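Local structure of beta-ketoacyl synthase (Burkholderia phymatum, 4EWG) at residues Ala61-Trp66 and Ala81-Glu86; Met328-Leu333 and Ala375-Ile380; Lys357-Ala362 and Ala386-Tyr391. The protein probably catalyses the condensation step of fatty-acid chain elongation, as a 3-oxoacyl-[acyl-carrier-protein] synthase of the thiolase-like superfamily. One frame throughout, in Å; residues are numbered along the deposited sequence.

Contact 1 (Ala61-Trp66 and Ala81-Glu86); sequences AQPADW and AVRASE
Trp66 and Glu86 make the polar link between the 61-66 loop and helix 76-92, an example of how an indole can anchor a loop by its N-H and its hydrocarbon parts at once. The hydrogen bond from Trp66 NE1 to Glu86 OE1 is 3.1 Å long and fairly straight, 163° at the hydrogen. It leaves close to the plane of the indole and reaches the syn side of OE1, tilted out of the carboxylate plane. Glu86 presents the group on an extended chain, CG anti to the backbone N (chi1 -176°). A water donates to both Asp65 OD1 and Glu86 OE1, bridging the two acids. The other oxygen, Glu86 OE2, forms a salt bridge with Arg83 NH1 from the preceding turn of the helix; the modelled distance, 2.5 Å, is shorter than usual and so uncertain.

Apolar contacts accompany this link. The indole is held between Pro63 CD over one face and Val82 CG1 over the other, the latter in a CH-pi contact 4.1 Å from the centroid of the six-membered ring, while Trp66 CH2, at the far end, approaches Arg83 CB at 3.8 Å. Pro63 CG sits over one face of the Arg83 guanidinium. Phe154 meets the Trp66 ring edge-to-face.

Pro63 to Trp66 form a type I beta turn, and the whole is a loop-on-helix contact within the N-terminal half of the thiolase-like ketosynthase fold.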
ATOM      1  N   ALA A  61      20.555  16.611  -5.480  1.00 26.47           N
ATOM      2  CA  ALA A  61      21.700  15.755  -5.223  1.00 28.56           C
ATOM      3  C   ALA A  61      21.578  15.245  -3.803  1.00 28.96           C
ATOM      4  O   ALA A  61      21.192  15.986  -2.890  1.00 27.28           O
ATOM      5  CB  ALA A  61      23.030  16.484  -5.426  1.00 28.26           C
ATOM      6  N   GLN A  62      21.871  13.956  -3.645  1.00 31.11           N
ATOM      7  CA  GLN A  62      21.924  13.327  -2.326  1.00 31.35           C
ATOM      8  C   GLN A  62      22.784  14.135  -1.430  1.00 30.48           C
ATOM      9  O   GLN A  62      23.828  14.596  -1.860  1.00 32.13           O
ATOM     10  CB  GLN A  62      22.603  11.981  -2.385  1.00 32.30           C
ATOM     11  CG  GLN A  62      21.865  10.977  -3.186  1.00 33.42           C
ATOM     12  CD  GLN A  62      22.795   9.904  -3.648  1.00 35.77           C
ATOM     13  OE1 GLN A  62      22.846   9.569  -4.863  1.00 38.83           O
ATOM     14  NE2 GLN A  62      23.590   9.365  -2.701  1.00 36.24           N
ATOM     15  N   PRO A  63      22.374  14.286  -0.173  1.00 30.05           N
ATOM     16  CA  PRO A  63      23.288  14.816   0.819  1.00 30.61           C
ATOM     17  C   PRO A  63      24.560  14.005   0.849  1.00 30.63           C
ATOM     18  O   PRO A  63      24.524  12.794   0.691  1.00 30.65           O
ATOM     19  CB  PRO A  63      22.508  14.689   2.122  1.00 30.15           C
ATOM     20  CG  PRO A  63      21.097  14.834   1.678  1.00 30.09           C
ATOM     21  CD  PRO A  63      21.013  14.136   0.357  1.00 29.27           C
ATOM     22  N   ALA A  64      25.674  14.697   1.028  1.00 32.15           N
ATOM     23  CA  ALA A  64      27.003  14.086   1.016  1.00 33.61           C
ATOM     24  C   ALA A  64      27.201  13.046   2.138  1.00 34.06           C
ATOM     25  O   ALA A  64      27.898  12.055   1.957  1.00 36.52           O
ATOM     26  CB  ALA A  64      28.060  15.191   1.121  1.00 34.40           C
ATOM     27  N   ASP A  65      26.585  13.278   3.288  1.00 32.74           N
ATOM     28  CA  ASP A  65      26.786  12.427   4.441  1.00 32.04           C
ATOM     29  C   ASP A  65      25.859  11.185   4.480  1.00 31.21           C
ATOM     30  O   ASP A  65      25.821  10.482   5.491  1.00 31.18           O
ATOM     31  CB  ASP A  65      26.613  13.279   5.701  1.00 32.71           C
ATOM     32  CG  ASP A  65      25.153  13.658   5.957  1.00 33.22           C
ATOM     33  OD1 ASP A  65      24.360  13.795   4.989  1.00 32.46           O
ATOM     34  OD2 ASP A  65      24.797  13.789   7.150  1.00 34.74           O
ATOM     35  N   TRP A  66      25.090  10.912   3.411  1.00 30.15           N
ATOM     36  CA  TRP A  66      24.318   9.662   3.352  1.00 27.94           C
ATOM     37  C   TRP A  66      25.264   8.568   3.057  1.00 28.73           C
ATOM     38  O   TRP A  66      25.962   8.611   2.059  1.00 29.74           O
ATOM     39  CB  TRP A  66      23.227   9.698   2.290  1.00 26.33           C
ATOM     40  CG  TRP A  66      22.065  10.558   2.673  1.00 25.18           C
ATOM     41  CD1 TRP A  66      21.974  11.419   3.775  1.00 25.10           C
ATOM     42  CD2 TRP A  66      20.813  10.736   1.943  1.00 24.22           C
ATOM     43  NE1 TRP A  66      20.780  12.063   3.779  1.00 24.31           N
ATOM     44  CE2 TRP A  66      20.035  11.697   2.701  1.00 23.69           C
ATOM     45  CE3 TRP A  66      20.273  10.212   0.765  1.00 23.41           C
ATOM     46  CZ2 TRP A  66      18.781  12.092   2.309  1.00 22.65           C
ATOM     47  CZ3 TRP A  66      18.991  10.630   0.386  1.00 22.81           C
ATOM     48  CH2 TRP A  66      18.270  11.548   1.150  1.00 22.35           C
ATOM     49  N   ALA A  81      11.893  10.806  -0.900  1.00 12.95           N
ATOM     50  CA  ALA A  81      11.099  10.450   0.274  1.00 12.44           C
ATOM     51  C   ALA A  81      11.971  10.580   1.538  1.00 12.61           C
ATOM     52  O   ALA A  81      11.551  11.181   2.518  1.00 12.26           O
ATOM     53  CB  ALA A  81      10.560   9.029   0.136  1.00 11.73           C
ATOM     54  N   VAL A  82      13.186  10.019   1.480  1.00 12.54           N
ATOM     55  CA  VAL A  82      14.109  10.061   2.605  1.00 13.02           C
ATOM     56  C   VAL A  82      14.558  11.502   2.927  1.00 13.50           C
ATOM     57  O   VAL A  82      14.558  11.915   4.073  1.00 13.53           O
ATOM     58  CB  VAL A  82      15.319   9.161   2.366  1.00 13.15           C
ATOM     59  CG1 VAL A  82      16.367   9.377   3.446  1.00 13.40           C
ATOM     60  CG2 VAL A  82      14.889   7.691   2.333  1.00 12.60           C
ATOM     61  N   ARG A  83      14.809  12.291   1.897  1.00 14.02           N
ATOM     62  CA  ARG A  83      15.234  13.652   2.107  1.00 14.70           C
ATOM     63  C   ARG A  83      14.116  14.479   2.753  1.00 14.60           C
ATOM     64  O   ARG A  83      14.359  15.247   3.676  1.00 14.68           O
ATOM     65  CB  ARG A  83      15.679  14.265   0.781  1.00 15.33           C
ATOM     66  CG  ARG A  83      16.119  15.712   0.886  1.00 16.22           C
ATOM     67  CD  ARG A  83      17.186  15.889   1.937  1.00 16.85           C
ATOM     68  NE  ARG A  83      17.689  17.251   1.936  1.00 17.66           N
ATOM     69  CZ  ARG A  83      18.344  17.812   2.941  1.00 18.40           C
ATOM     70  NH1 ARG A  83      18.558  17.127   4.055  1.00 18.76           N
ATOM     71  NH2 ARG A  83      18.777  19.072   2.845  1.00 18.82           N
ATOM     72  N   ALA A  84      12.884  14.307   2.245  1.00 14.03           N
ATOM     73  CA  ALA A  84      11.691  14.930   2.816  1.00 13.77           C
ATOM     74  C   ALA A  84      11.561  14.618   4.280  1.00 13.76           C
ATOM     75  O   ALA A  84      11.276  15.501   5.112  1.00 13.82           O
ATOM     76  CB  ALA A  84      10.441  14.453   2.084  1.00 13.22           C
ATOM     77  N   SER A  85      11.758  13.345   4.593  1.00 13.44           N
ATOM     78  CA  SER A  85      11.501  12.859   5.910  1.00 13.59           C
ATOM     79  C   SER A  85      12.601  13.349   6.848  1.00 14.42           C
ATOM     80  O   SER A  85      12.321  13.674   7.999  1.00 15.14           O
ATOM     81  CB  SER A  85      11.420  11.332   5.879  1.00 13.29           C
ATOM     82  OG  SER A  85      10.384  10.894   5.040  1.00 12.18           O
ATOM     83  N   GLU A  86      13.833  13.420   6.336  1.00 14.81           N
ATOM     84  CA  GLU A  86      14.969  13.997   7.033  1.00 15.83           C
ATOM     85  C   GLU A  86      14.740  15.461   7.407  1.00 16.28           C
ATOM     86  O   GLU A  86      15.028  15.866   8.527  1.00 16.85           O
ATOM     87  CB  GLU A  86      16.230  13.897   6.174  1.00 16.34           C
ATOM     88  CG  GLU A  86      17.528  14.380   6.835  1.00 17.34           C
ATOM     89  CD  GLU A  86      18.737  14.227   5.901  1.00 17.94           C
ATOM     90  OE1 GLU A  86      19.739  13.594   6.264  1.00 18.32           O
ATOM     91  OE2 GLU A  86      18.679  14.739   4.758  1.00 18.51           O
TER
HETATM   92  O   HOH W   1      21.861  15.080   5.250  1.00 33.83           O

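Contact 2 (Met328-Leu333 and Ala375-Ile380); sequences MPISSL and APLDYI
Met328 O and Ile330 bond to the backbone of 378-380, and so add strand 378-379 in parallel to strand 329-331 at one edge of the chain's large mixed sheet. The pairing illustrates the staggered bonding of parallel strands: Ile330 bonds on both sides of its partner Tyr379, its N to Asp378 O and its O to Ile380 N, each 3.1 Å long. Before them comes the bond from Asp378 N to Met328 O, 2.8 Å. Pro329 has no N-H, but its CA makes a CA-H...O contact with Asp378 O.

Side chains divide between the two faces. On that of Ile330 and Tyr379, Ile330 CG2 touches Tyr379 CD1 at 3.7 Å and Leu377 CB at 3.9 Å, with the Ile330 and Tyr379 side chains lying alongside each other and pointing the same way. On that of Pro329 and Asp378, Pro329 CG comes to 3.9 Å from Asp378 OD2, the side chains crossing at a slant.

Further out, Thr320 of helix 310-324 packs against both Ile330 and Leu377. Arg385 forms a salt bridge with Asp378 OD2, and Phe226 meets the Tyr379 ring at an angle. The phenol is anchored within its own segment: Tyr379 OH donates to Ala375 O over 2.6 Å, in the carbonyl plane.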
ATOM      1  N   MET A 328     -17.402  29.029  -0.527  1.00 25.60           N
ATOM      2  CA  MET A 328     -16.136  28.427  -0.070  1.00 24.27           C
ATOM      3  C   MET A 328     -14.943  28.915  -0.875  1.00 23.78           C
ATOM      4  O   MET A 328     -14.893  28.729  -2.105  1.00 24.10           O
ATOM      5  CB  MET A 328     -16.211  26.900  -0.120  1.00 23.61           C
ATOM      6  CG  MET A 328     -14.900  26.190   0.228  1.00 22.69           C
ATOM      7  SD  MET A 328     -14.305  26.588   1.885  1.00 22.16           S
ATOM      8  CE  MET A 328     -15.398  25.648   2.932  1.00 23.10           C
ATOM      9  N   PRO A 329     -13.973  29.538  -0.197  1.00 23.62           N
ATOM     10  CA  PRO A 329     -12.709  29.843  -0.876  1.00 23.12           C
ATOM     11  C   PRO A 329     -11.949  28.564  -1.191  1.00 22.19           C
ATOM     12  O   PRO A 329     -11.888  27.643  -0.346  1.00 21.96           O
ATOM     13  CB  PRO A 329     -11.947  30.697   0.141  1.00 23.40           C
ATOM     14  CG  PRO A 329     -13.005  31.224   1.067  1.00 24.35           C
ATOM     15  CD  PRO A 329     -14.003  30.108   1.165  1.00 24.13           C
ATOM     16  N   ILE A 330     -11.378  28.506  -2.385  1.00 21.76           N
ATOM     17  CA  ILE A 330     -10.720  27.308  -2.863  1.00 20.96           C
ATOM     18  C   ILE A 330      -9.635  27.715  -3.838  1.00 21.05           C
ATOM     19  O   ILE A 330      -9.768  28.719  -4.535  1.00 21.87           O
ATOM     20  CB  ILE A 330     -11.763  26.350  -3.538  1.00 20.72           C
ATOM     21  CG1 ILE A 330     -11.147  25.022  -3.960  1.00 20.05           C
ATOM     22  CG2 ILE A 330     -12.414  27.006  -4.745  1.00 21.08           C
ATOM     23  CD1 ILE A 330     -12.176  23.917  -4.207  1.00 19.73           C
ATOM     24  N   SER A 331      -8.534  26.971  -3.845  1.00 20.82           N
ATOM     25  CA  SER A 331      -7.506  27.113  -4.892  1.00 20.66           C
ATOM     26  C   SER A 331      -6.663  25.840  -5.003  1.00 20.02           C
ATOM     27  O   SER A 331      -6.724  24.959  -4.146  1.00 19.50           O
ATOM     28  CB  SER A 331      -6.611  28.337  -4.653  1.00 20.93           C
ATOM     29  OG  SER A 331      -5.811  28.176  -3.512  1.00 21.77           O
ATOM     30  N   SER A 332      -5.901  25.758  -6.092  1.00 20.47           N
ATOM     31  CA  SER A 332      -5.134  24.566  -6.455  1.00 19.63           C
ATOM     32  C   SER A 332      -3.682  24.907  -6.574  1.00 20.22           C
ATOM     33  O   SER A 332      -3.310  25.715  -7.417  1.00 21.03           O
ATOM     34  CB  SER A 332      -5.620  24.026  -7.790  1.00 19.76           C
ATOM     35  OG  SER A 332      -4.767  23.011  -8.253  1.00 19.25           O
ATOM     36  N   LEU A 333      -2.851  24.284  -5.735  1.00 19.59           N
ATOM     37  CA  LEU A 333      -1.411  24.465  -5.793  1.00 19.58           C
ATOM     38  C   LEU A 333      -0.805  23.776  -7.003  1.00 20.12           C
ATOM     39  O   LEU A 333       0.357  23.999  -7.328  1.00 20.02           O
ATOM     40  CB  LEU A 333      -0.764  23.932  -4.498  1.00 18.99           C
ATOM     41  CG  LEU A 333      -1.063  24.775  -3.251  1.00 18.77           C
ATOM     42  CD1 LEU A 333      -0.702  24.064  -1.957  1.00 17.97           C
ATOM     43  CD2 LEU A 333      -0.405  26.152  -3.342  1.00 18.76           C
ATOM     44  N   ALA A 375     -19.003  24.390 -10.852  1.00 23.69           N
ATOM     45  CA  ALA A 375     -19.909  24.973  -9.866  1.00 24.15           C
ATOM     46  C   ALA A 375     -19.305  26.275  -9.293  1.00 24.18           C
ATOM     47  O   ALA A 375     -18.099  26.366  -9.069  1.00 23.28           O
ATOM     48  CB  ALA A 375     -20.206  23.989  -8.738  1.00 23.38           C
ATOM     49  N   PRO A 376     -20.165  27.284  -9.049  1.00 25.40           N
ATOM     50  CA  PRO A 376     -19.738  28.508  -8.374  1.00 25.61           C
ATOM     51  C   PRO A 376     -19.161  28.227  -7.004  1.00 25.00           C
ATOM     52  O   PRO A 376     -19.820  27.613  -6.159  1.00 25.18           O
ATOM     53  CB  PRO A 376     -21.032  29.318  -8.264  1.00 26.60           C
ATOM     54  CG  PRO A 376     -21.791  28.897  -9.461  1.00 26.82           C
ATOM     55  CD  PRO A 376     -21.522  27.421  -9.598  1.00 25.90           C
ATOM     56  N   LEU A 377     -17.911  28.645  -6.831  1.00 24.39           N
ATOM     57  CA  LEU A 377     -17.202  28.606  -5.552  1.00 23.69           C
ATOM     58  C   LEU A 377     -16.469  29.925  -5.450  1.00 23.69           C
ATOM     59  O   LEU A 377     -16.465  30.698  -6.394  1.00 23.71           O
ATOM     60  CB  LEU A 377     -16.225  27.418  -5.505  1.00 22.16           C
ATOM     61  CG  LEU A 377     -16.886  26.032  -5.391  1.00 21.61           C
ATOM     62  CD1 LEU A 377     -15.928  24.894  -5.705  1.00 20.50           C
ATOM     63  CD2 LEU A 377     -17.509  25.845  -4.009  1.00 21.41           C
ATOM     64  N   ASP A 378     -15.833  30.196  -4.333  1.00 23.78           N
ATOM     65  CA  ASP A 378     -15.023  31.417  -4.249  1.00 24.22           C
ATOM     66  C   ASP A 378     -13.605  31.074  -4.720  1.00 23.75           C
ATOM     67  O   ASP A 378     -12.712  30.823  -3.934  1.00 23.31           O
ATOM     68  CB  ASP A 378     -15.060  32.014  -2.839  1.00 24.45           C
ATOM     69  CG  ASP A 378     -14.401  33.356  -2.760  1.00 25.08           C
ATOM     70  OD1 ASP A 378     -14.059  33.924  -3.824  1.00 24.89           O
ATOM     71  OD2 ASP A 378     -14.203  33.856  -1.615  1.00 25.77           O
ATOM     72  N   TYR A 379     -13.431  31.034  -6.036  1.00 24.12           N
ATOM     73  CA  TYR A 379     -12.158  30.683  -6.634  1.00 24.44           C
ATOM     74  C   TYR A 379     -11.196  31.835  -6.420  1.00 25.18           C
ATOM     75  O   TYR A 379     -11.327  32.898  -7.065  1.00 26.21           O
ATOM     76  CB  TYR A 379     -12.323  30.394  -8.141  1.00 24.46           C
ATOM     77  CG  TYR A 379     -13.207  29.217  -8.442  1.00 24.43           C
ATOM     78  CD1 TYR A 379     -12.719  27.925  -8.322  1.00 23.77           C
ATOM     79  CD2 TYR A 379     -14.537  29.380  -8.842  1.00 25.20           C
ATOM     80  CE1 TYR A 379     -13.518  26.828  -8.570  1.00 23.02           C
ATOM     81  CE2 TYR A 379     -15.354  28.272  -9.106  1.00 24.65           C
ATOM     82  CZ  TYR A 379     -14.820  26.992  -8.964  1.00 23.87           C
ATOM     83  OH  TYR A 379     -15.588  25.857  -9.220  1.00 22.59           O
ATOM     84  N   ILE A 380     -10.246  31.652  -5.510  1.00 25.22           N
ATOM     85  CA  ILE A 380      -9.217  32.682  -5.279  1.00 26.42           C
ATOM     86  C   ILE A 380      -8.359  32.774  -6.522  1.00 27.51           C
ATOM     87  O   ILE A 380      -7.896  31.766  -7.046  1.00 26.57           O
ATOM     88  CB  ILE A 380      -8.292  32.358  -4.089  1.00 25.59           C
ATOM     89  CG1 ILE A 380      -9.103  32.035  -2.830  1.00 25.70           C
ATOM     90  CG2 ILE A 380      -7.404  33.539  -3.799  1.00 25.77           C
ATOM     91  CD1 ILE A 380      -8.280  31.492  -1.680  1.00 25.14           C
TER
HETATM   92  O   HOH W   2      -8.781  29.455  -7.178  1.00 22.07           O

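Contact 3 (Lys357-Ala362 and Ala386-Tyr391); sequences KRNWYA and AIDAEY
A Schellman motif ends helix 344-358, and Asn359, the residue of positive phi that leaves the helix, meets the 386-391 loop at once; it exemplifies how a helix end can pass straight into a contact with a neighbouring loop. Between the segments Ile387 N donates to Asn359 O, 3.2 Å with a bent angle of 138°. Two CA-H...O contacts supplement it, Ala386 CA to Asn359 O at 3.1 Å and Asn359 CA to Ile387 O at 3.0 Å.

The Asn359 amide runs beside the Asp388 carboxylate, their planes 48° apart, and its OD1 faces Asp388 CA at 3.5 Å. Asn359 OD1 and Ile387 O, 3.2 Å apart, are two acceptors brought close without bonding. The Asp388 carboxylate has its main partners elsewhere, in salt bridges with Arg412 and Arg410.

Tyr361 crosses Ile387 at about a right angle. With CG anti to the carbonyl carbon (chi1 -68°), its ring reaches past Ile387 to Ala389 and brings CE1 to 3.7 Å from Ile387 CB, while Ile387 O lies at the ring edge. Farther along, Tyr361 OH touches Ala389 CB at 3.3 Å. A water in the plane of the ring joins Tyr361 OH to Ala389 N, from which it accepts, and may also donate to Ile387 O.

The one bent direct bond is thus supplemented by CA-H...O contacts, ring packing and a bridging water, which gives the phenol hydroxyl and a loop amide a shared polar partner.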
ATOM      1  N   LYS A 357      -1.189  28.924   8.762  1.00 23.86           N
ATOM      2  CA  LYS A 357      -0.438  29.597   9.852  1.00 24.32           C
ATOM      3  C   LYS A 357      -0.223  31.056   9.577  1.00 25.00           C
ATOM      4  O   LYS A 357      -0.110  31.851  10.507  1.00 25.92           O
ATOM      5  CB  LYS A 357       0.925  28.971  10.080  1.00 24.55           C
ATOM      6  CG  LYS A 357       0.904  27.666  10.868  1.00 24.53           C
ATOM      7  CD  LYS A 357       2.218  26.908  10.717  1.00 24.40           C
ATOM      8  CE  LYS A 357       3.309  27.443  11.628  1.00 24.86           C
ATOM      9  NZ  LYS A 357       4.675  26.998  11.203  1.00 24.86           N
ATOM     10  N   ARG A 358      -0.185  31.434   8.305  1.00 25.02           N
ATOM     11  CA  ARG A 358       0.147  32.804   7.951  1.00 25.59           C
ATOM     12  C   ARG A 358      -1.010  33.633   7.450  1.00 26.26           C
ATOM     13  O   ARG A 358      -0.813  34.772   7.027  1.00 27.33           O
ATOM     14  CB  ARG A 358       1.264  32.779   6.932  1.00 25.22           C
ATOM     15  CG  ARG A 358       2.486  32.102   7.495  1.00 24.88           C
ATOM     16  CD  ARG A 358       3.589  31.976   6.460  1.00 24.77           C
ATOM     17  NE  ARG A 358       4.816  31.460   7.068  1.00 24.55           N
ATOM     18  CZ  ARG A 358       5.011  30.195   7.456  1.00 24.14           C
ATOM     19  NH1 ARG A 358       4.056  29.255   7.336  1.00 23.60           N
ATOM     20  NH2 ARG A 358       6.172  29.854   7.966  1.00 24.18           N
ATOM     21  N   ASN A 359      -2.229  33.111   7.544  1.00 26.52           N
ATOM     22  CA  ASN A 359      -3.416  33.822   7.027  1.00 27.27           C
ATOM     23  C   ASN A 359      -3.323  34.260   5.566  1.00 27.93           C
ATOM     24  O   ASN A 359      -3.896  35.307   5.164  1.00 28.72           O
ATOM     25  CB  ASN A 359      -3.724  35.052   7.905  1.00 28.44           C
ATOM     26  CG  ASN A 359      -4.143  34.674   9.310  1.00 28.32           C
ATOM     27  OD1 ASN A 359      -4.528  33.538   9.576  1.00 27.68           O
ATOM     28  ND2 ASN A 359      -4.067  35.631  10.215  1.00 29.78           N
ATOM     29  N   TRP A 360      -2.622  33.457   4.764  1.00 27.63           N
ATOM     30  CA  TRP A 360      -2.253  33.853   3.405  1.00 27.72           C
ATOM     31  C   TRP A 360      -2.438  32.692   2.477  1.00 26.87           C
ATOM     32  O   TRP A 360      -1.793  31.647   2.622  1.00 26.45           O
ATOM     33  CB  TRP A 360      -0.821  34.319   3.425  1.00 28.56           C
ATOM     34  CG  TRP A 360      -0.311  34.839   2.135  1.00 29.52           C
ATOM     35  CD1 TRP A 360      -0.291  36.168   1.700  1.00 30.62           C
ATOM     36  CD2 TRP A 360       0.327  34.069   1.076  1.00 29.75           C
ATOM     37  NE1 TRP A 360       0.280  36.262   0.461  1.00 31.02           N
ATOM     38  CE2 TRP A 360       0.676  35.025   0.030  1.00 30.85           C
ATOM     39  CE3 TRP A 360       0.633  32.714   0.890  1.00 29.13           C
ATOM     40  CZ2 TRP A 360       1.294  34.628  -1.154  1.00 31.21           C
ATOM     41  CZ3 TRP A 360       1.258  32.325  -0.308  1.00 29.46           C
ATOM     42  CH2 TRP A 360       1.581  33.259  -1.303  1.00 30.01           C
ATOM     43  N   TYR A 361      -3.338  32.848   1.513  1.00 27.02           N
ATOM     44  CA  TYR A 361      -3.760  31.727   0.679  1.00 26.15           C
ATOM     45  C   TYR A 361      -3.516  32.037  -0.792  1.00 25.62           C
ATOM     46  O   TYR A 361      -4.139  32.935  -1.380  1.00 26.54           O
ATOM     47  CB  TYR A 361      -5.232  31.379   0.964  1.00 26.47           C
ATOM     48  CG  TYR A 361      -5.460  30.792   2.356  1.00 26.61           C
ATOM     49  CD1 TYR A 361      -5.503  31.614   3.474  1.00 27.57           C
ATOM     50  CD2 TYR A 361      -5.621  29.419   2.548  1.00 25.78           C
ATOM     51  CE1 TYR A 361      -5.699  31.091   4.743  1.00 27.98           C
ATOM     52  CE2 TYR A 361      -5.827  28.883   3.818  1.00 26.26           C
ATOM     53  CZ  TYR A 361      -5.863  29.725   4.913  1.00 27.59           C
ATOM     54  OH  TYR A 361      -6.068  29.220   6.189  1.00 28.33           O
ATOM     55  N   ALA A 362      -2.614  31.270  -1.389  1.00 24.75           N
ATOM     56  CA  ALA A 362      -2.208  31.475  -2.777  1.00 24.26           C
ATOM     57  C   ALA A 362      -3.390  31.318  -3.753  1.00 23.89           C
ATOM     58  O   ALA A 362      -4.269  30.478  -3.569  1.00 23.71           O
ATOM     59  CB  ALA A 362      -1.070  30.526  -3.158  1.00 23.27           C
ATOM     60  N   ALA A 386      -6.239  36.862   2.133  1.00 27.03           N
ATOM     61  CA  ALA A 386      -6.022  36.829   3.575  1.00 27.32           C
ATOM     62  C   ALA A 386      -7.252  36.221   4.190  1.00 27.60           C
ATOM     63  O   ALA A 386      -8.348  36.749   4.022  1.00 27.56           O
ATOM     64  CB  ALA A 386      -5.799  38.224   4.137  1.00 27.99           C
ATOM     65  N   ILE A 387      -7.078  35.089   4.885  1.00 27.62           N
ATOM     66  CA  ILE A 387      -8.164  34.456   5.634  1.00 27.61           C
ATOM     67  C   ILE A 387      -7.601  34.025   6.956  1.00 28.10           C
ATOM     68  O   ILE A 387      -6.442  33.606   7.043  1.00 28.18           O
ATOM     69  CB  ILE A 387      -8.734  33.205   4.945  1.00 27.07           C
ATOM     70  CG1 ILE A 387      -9.227  33.516   3.524  1.00 27.26           C
ATOM     71  CG2 ILE A 387      -9.869  32.614   5.778  1.00 26.45           C
ATOM     72  CD1 ILE A 387      -9.658  32.274   2.740  1.00 26.53           C
ATOM     73  N   ASP A 388      -8.414  34.113   7.985  1.00 28.40           N
ATOM     74  CA  ASP A 388      -8.008  33.715   9.296  1.00 28.22           C
ATOM     75  C   ASP A 388      -8.808  32.494   9.650  1.00 27.53           C
ATOM     76  O   ASP A 388      -9.902  32.613  10.183  1.00 28.27           O
ATOM     77  CB  ASP A 388      -8.263  34.848  10.293  1.00 29.49           C
ATOM     78  CG  ASP A 388      -7.801  34.514  11.701  1.00 29.69           C
ATOM     79  OD1 ASP A 388      -7.224  33.443  11.936  1.00 28.82           O
ATOM     80  OD2 ASP A 388      -8.005  35.341  12.587  1.00 32.01           O
ATOM     81  N   ALA A 389      -8.253  31.320   9.387  1.00 25.89           N
ATOM     82  CA  ALA A 389      -9.016  30.095   9.479  1.00 25.39           C
ATOM     83  C   ALA A 389      -8.817  29.428  10.823  1.00 24.75           C
ATOM     84  O   ALA A 389      -7.754  29.434  11.373  1.00 24.97           O
ATOM     85  CB  ALA A 389      -8.635  29.147   8.324  1.00 23.48           C
ATOM     86  N   GLU A 390      -9.885  28.869  11.349  1.00 25.24           N
ATOM     87  CA  GLU A 390      -9.822  27.983  12.494  1.00 25.12           C
ATOM     88  C   GLU A 390      -9.713  26.535  11.997  1.00 23.68           C
ATOM     89  O   GLU A 390      -9.063  25.703  12.635  1.00 23.53           O
ATOM     90  CB  GLU A 390     -11.044  28.161  13.349  1.00 26.28           C
ATOM     91  CG  GLU A 390     -10.970  27.447  14.676  1.00 27.19           C
ATOM     92  CD  GLU A 390      -9.876  27.965  15.586  1.00 28.11           C
ATOM     93  OE1 GLU A 390      -9.502  29.177  15.505  1.00 28.41           O
ATOM     94  OE2 GLU A 390      -9.374  27.126  16.383  1.00 29.26           O
ATOM     95  N   TYR A 391     -10.333  26.247  10.851  1.00 22.38           N
ATOM     96  CA  TYR A 391     -10.155  24.960  10.199  1.00 21.28           C
ATOM     97  C   TYR A 391      -9.978  25.076   8.695  1.00 20.35           C
ATOM     98  O   TYR A 391     -10.658  25.890   8.024  1.00 20.30           O
ATOM     99  CB  TYR A 391     -11.335  24.027  10.454  1.00 21.64           C
ATOM    100  CG  TYR A 391     -11.665  23.785  11.917  1.00 22.29           C
ATOM    101  CD1 TYR A 391     -12.484  24.674  12.632  1.00 23.45           C
ATOM    102  CD2 TYR A 391     -11.199  22.635  12.579  1.00 22.04           C
ATOM    103  CE1 TYR A 391     -12.798  24.434  13.971  1.00 23.96           C
ATOM    104  CE2 TYR A 391     -11.503  22.393  13.913  1.00 22.54           C
ATOM    105  CZ  TYR A 391     -12.296  23.285  14.606  1.00 23.59           C
ATOM    106  OH  TYR A 391     -12.579  23.024  15.937  1.00 24.12           O
TER
HETATM  107  O   HOH W   3      -5.490  31.053   8.219  1.00 17.36           O

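Overall arrangement
From the N terminus, contact 1 comes first: it closes a short, largely helical excursion by laying the 61-66 loop on helix 76-92. It is complete long before the other two begin, its centre about 35 Å from that of contact 2, across the chain's centre. Contacts 2 and 3 cross, their segments alternating as 328-333, 357-362, 375-380 and 386-391, with helix 344-358 leading into the second of them. Their centres are about 14 Å apart and they touch: Ser331 OG, also bonded to Tyr301 OH, lies 2.8 Å from Ala362 O, a probable hydrogen bond, and Pro329 packs on Ile387. Together they join the large sheet's edge to the end of helix 344-358.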